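Local coordinates for PhnB-like domain-containing protein (Pseudomonas aeruginosa, PDB 1U69), which is of unknown function but carries a PhnB-like domain of the glyoxalase clan and has been suggested to be a drug-resistance protein, at residues P122-E127 / A153-A158. Sequence-based numbering, arbitrary orientation.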
ATOM      1  N   PRO A 122      10.985   9.513 -10.352  1.00 11.65           N
ATOM      2  CA  PRO A 122      11.256  10.224  -9.099  1.00 11.59           C
ATOM      3  C   PRO A 122       9.987  10.834  -8.499  1.00 11.99           C
ATOM      4  O   PRO A 122       9.184  11.398  -9.234  1.00 11.73           O
ATOM      5  CB  PRO A 122      12.246  11.302  -9.538  1.00 11.43           C
ATOM      6  CG  PRO A 122      12.931  10.703 -10.693  1.00 11.63           C
ATOM      7  CD  PRO A 122      11.868   9.954 -11.443  1.00 11.55           C
ATOM      8  N   ARG A 123       9.781  10.697  -7.187  1.00 12.55           N
ATOM      9  CA  ARG A 123       8.614  11.311  -6.556  1.00 13.80           C
ATOM     10  C   ARG A 123       8.566  12.827  -6.834  1.00 14.58           C
ATOM     11  O   ARG A 123       7.491  13.408  -6.928  1.00 15.60           O
ATOM     12  CB  ARG A 123       8.611  11.056  -5.044  1.00 14.21           C
ATOM     13  CG  ARG A 123       8.144   9.667  -4.662  1.00 14.15           C
ATOM     14  CD  ARG A 123       7.505   9.568  -3.253  1.00 16.10           C
ATOM     15  NE  ARG A 123       7.094   8.197  -2.918  1.00 16.60           N
ATOM     16  CZ  ARG A 123       7.939   7.228  -2.597  1.00 14.42           C
ATOM     17  NH1 ARG A 123       9.245   7.460  -2.571  1.00 16.45           N
ATOM     18  NH2 ARG A 123       7.492   6.015  -2.318  1.00 13.94           N
ATOM     19  N   VAL A 124       9.738  13.437  -6.958  1.00 15.90           N
ATOM     20  CA  VAL A 124       9.866  14.864  -7.303  1.00 16.65           C
ATOM     21  C   VAL A 124       9.110  15.201  -8.605  1.00 16.38           C
ATOM     22  O   VAL A 124       8.434  16.236  -8.704  1.00 16.31           O
ATOM     23  CB  VAL A 124      11.376  15.268  -7.423  1.00 17.06           C
ATOM     24  CG1 VAL A 124      11.544  16.649  -8.084  1.00 18.52           C
ATOM     25  CG2 VAL A 124      12.049  15.243  -6.067  1.00 18.66           C
ATOM     26  N   LEU A 125       9.214  14.318  -9.596  1.00 16.16           N
ATOM     27  CA  LEU A 125       8.547  14.501 -10.880  1.00 16.01           C
ATOM     28  C   LEU A 125       7.033  14.353 -10.770  1.00 16.49           C
ATOM     29  O   LEU A 125       6.282  15.178 -11.283  1.00 15.68           O
ATOM     30  CB  LEU A 125       9.099  13.501 -11.903  1.00 15.98           C
ATOM     31  CG  LEU A 125       8.491  13.519 -13.305  1.00 15.45           C
ATOM     32  CD1 LEU A 125       8.580  14.917 -13.911  1.00 15.62           C
ATOM     33  CD2 LEU A 125       9.190  12.487 -14.165  1.00 15.54           C
ATOM     34  N   SER A 126       6.576  13.287 -10.110  1.00 16.41           N
ATOM     35  CA  SER A 126       5.140  13.044  -9.968  1.00 17.89           C
ATOM     36  C   SER A 126       4.416  14.193  -9.266  1.00 18.88           C
ATOM     37  O   SER A 126       3.325  14.599  -9.665  1.00 19.52           O
ATOM     38  CB  SER A 126       4.908  11.752  -9.193  1.00 17.85           C
ATOM     39  OG  SER A 126       5.357  10.666  -9.965  1.00 18.36           O
ATOM     40  N   GLU A 127       5.033  14.705  -8.218  1.00 20.72           N
ATOM     41  CA  GLU A 127       4.453  15.806  -7.461  1.00 22.02           C
ATOM     42  C   GLU A 127       4.446  17.107  -8.253  1.00 22.07           C
ATOM     43  O   GLU A 127       3.498  17.877  -8.168  1.00 22.25           O
ATOM     44  CB  GLU A 127       5.202  15.976  -6.150  1.00 22.63           C
ATOM     45  CG  GLU A 127       5.039  14.779  -5.236  1.00 26.05           C
ATOM     46  CD  GLU A 127       5.785  14.952  -3.941  1.00 30.22           C
ATOM     47  OE1 GLU A 127       6.999  14.637  -3.899  1.00 33.31           O
ATOM     48  OE2 GLU A 127       5.151  15.428  -2.970  1.00 34.00           O
ATOM     49  N   ALA A 153      17.407  17.014 -10.807  1.00 19.11           N
ATOM     50  CA  ALA A 153      17.823  18.411 -10.663  1.00 19.96           C
ATOM     51  C   ALA A 153      17.252  19.294 -11.773  1.00 20.33           C
ATOM     52  O   ALA A 153      16.854  20.434 -11.526  1.00 21.05           O
ATOM     53  CB  ALA A 153      19.346  18.510 -10.622  1.00 20.22           C
ATOM     54  N   THR A 154      17.186  18.758 -12.988  1.00 20.25           N
ATOM     55  CA  THR A 154      16.672  19.504 -14.131  1.00 20.05           C
ATOM     56  C   THR A 154      15.171  19.718 -13.993  1.00 20.10           C
ATOM     57  O   THR A 154      14.651  20.780 -14.330  1.00 19.81           O
ATOM     58  CB  THR A 154      16.977  18.750 -15.439  1.00 20.29           C
ATOM     59  OG1 THR A 154      18.396  18.669 -15.646  1.00 21.42           O
ATOM     60  CG2 THR A 154      16.455  19.512 -16.648  1.00 20.01           C
ATOM     61  N   ILE A 155      14.471  18.694 -13.510  1.00 18.94           N
ATOM     62  CA  ILE A 155      13.045  18.810 -13.257  1.00 19.15           C
ATOM     63  C   ILE A 155      12.777  19.919 -12.238  1.00 19.66           C
ATOM     64  O   ILE A 155      11.863  20.727 -12.414  1.00 19.54           O
ATOM     65  CB  ILE A 155      12.457  17.454 -12.774  1.00 18.95           C
ATOM     66  CG1 ILE A 155      12.509  16.415 -13.907  1.00 17.75           C
ATOM     67  CG2 ILE A 155      11.023  17.633 -12.272  1.00 18.01           C
ATOM     68  CD1 ILE A 155      11.735  16.807 -15.173  1.00 17.92           C
ATOM     69  N   GLU A 156      13.595  19.969 -11.195  1.00 20.31           N
ATOM     70  CA  GLU A 156      13.404  20.928 -10.119  1.00 21.28           C
ATOM     71  C   GLU A 156      13.620  22.360 -10.612  1.00 21.81           C
ATOM     72  O   GLU A 156      12.914  23.269 -10.193  1.00 21.60           O
ATOM     73  CB  GLU A 156      14.349  20.607  -8.957  1.00 21.47           C
ATOM     74  CG  GLU A 156      13.950  19.342  -8.204  1.00 23.08           C
ATOM     75  CD  GLU A 156      14.948  18.922  -7.138  1.00 24.98           C
ATOM     76  OE1 GLU A 156      16.173  18.954  -7.391  1.00 26.59           O
ATOM     77  OE2 GLU A 156      14.499  18.551  -6.035  1.00 26.86           O
ATOM     78  N   LYS A 157      14.568  22.534 -11.531  1.00 22.70           N
ATOM     79  CA  LYS A 157      14.902  23.846 -12.092  1.00 23.28           C
ATOM     80  C   LYS A 157      13.768  24.331 -12.996  1.00 23.44           C
ATOM     81  O   LYS A 157      13.381  25.497 -12.957  1.00 23.08           O
ATOM     82  CB  LYS A 157      16.208  23.768 -12.896  1.00 23.91           C
ATOM     83  CG  LYS A 157      17.449  23.378 -12.083  1.00 25.46           C
ATOM     84  CD  LYS A 157      18.751  23.473 -12.925  1.00 28.21           C
ATOM     85  CE  LYS A 157      19.492  22.120 -13.089  1.00 29.07           C
ATOM     86  NZ  LYS A 157      19.595  21.674 -14.522  1.00 28.66           N
ATOM     87  N   ALA A 158      13.233  23.428 -13.811  1.00 22.81           N
ATOM     88  CA  ALA A 158      12.124  23.761 -14.695  1.00 23.43           C
ATOM     89  C   ALA A 158      10.884  24.125 -13.882  1.00 23.90           C
ATOM     90  O   ALA A 158      10.208  25.106 -14.181  1.00 23.95           O
ATOM     91  CB  ALA A 158      11.823  22.603 -15.630  1.00 23.12           C
TER
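Leu125 pairs with Ile155, and Val124 with Glu156, where the segments 123-127 and 153-158 of two helices run side by side in the same general direction, the segment axes 9.7 Å apart and inclined at 27°. The CA atoms nearest each other are those of Leu125 and Ile155, 6.7 Å apart. Pro122, the N-cap residue, leads from strand 117-122 into helix 123-129. In Leu125, CG lies anti to the backbone N (chi1 178°), and the branch reaches the other helix through CD1. Leu125 CD1 meets Ile155 CD1 at 3.9 Å and Ile155 CG2 at 4.0 Å, so both ends of the forked isoleucine touch one leucine methyl. Toward the more exposed side, Val124 CG1 rests on Glu156 CG at 3.6 Å, the two side chains crossing at about a right angle. Glu156 thus contributes mainly its aliphatic part, while its carboxylate OE2 lies 4.1 Å from Val124 CG1. Met144 of helix 134-144 touches both Leu125 and Ile155 and adds to the apolar cluster. On helix 123-129, Arg123 forms salt bridges with Asp85 and with Asp30 of a second subunit. This small, mainly apolar contact, buried at Leu125 and Ile155 and open at Glu156, is near-parallel helix-helix packing within the helical C-terminal part that follows the second four-stranded sheet of this glyoxalase-clan fold.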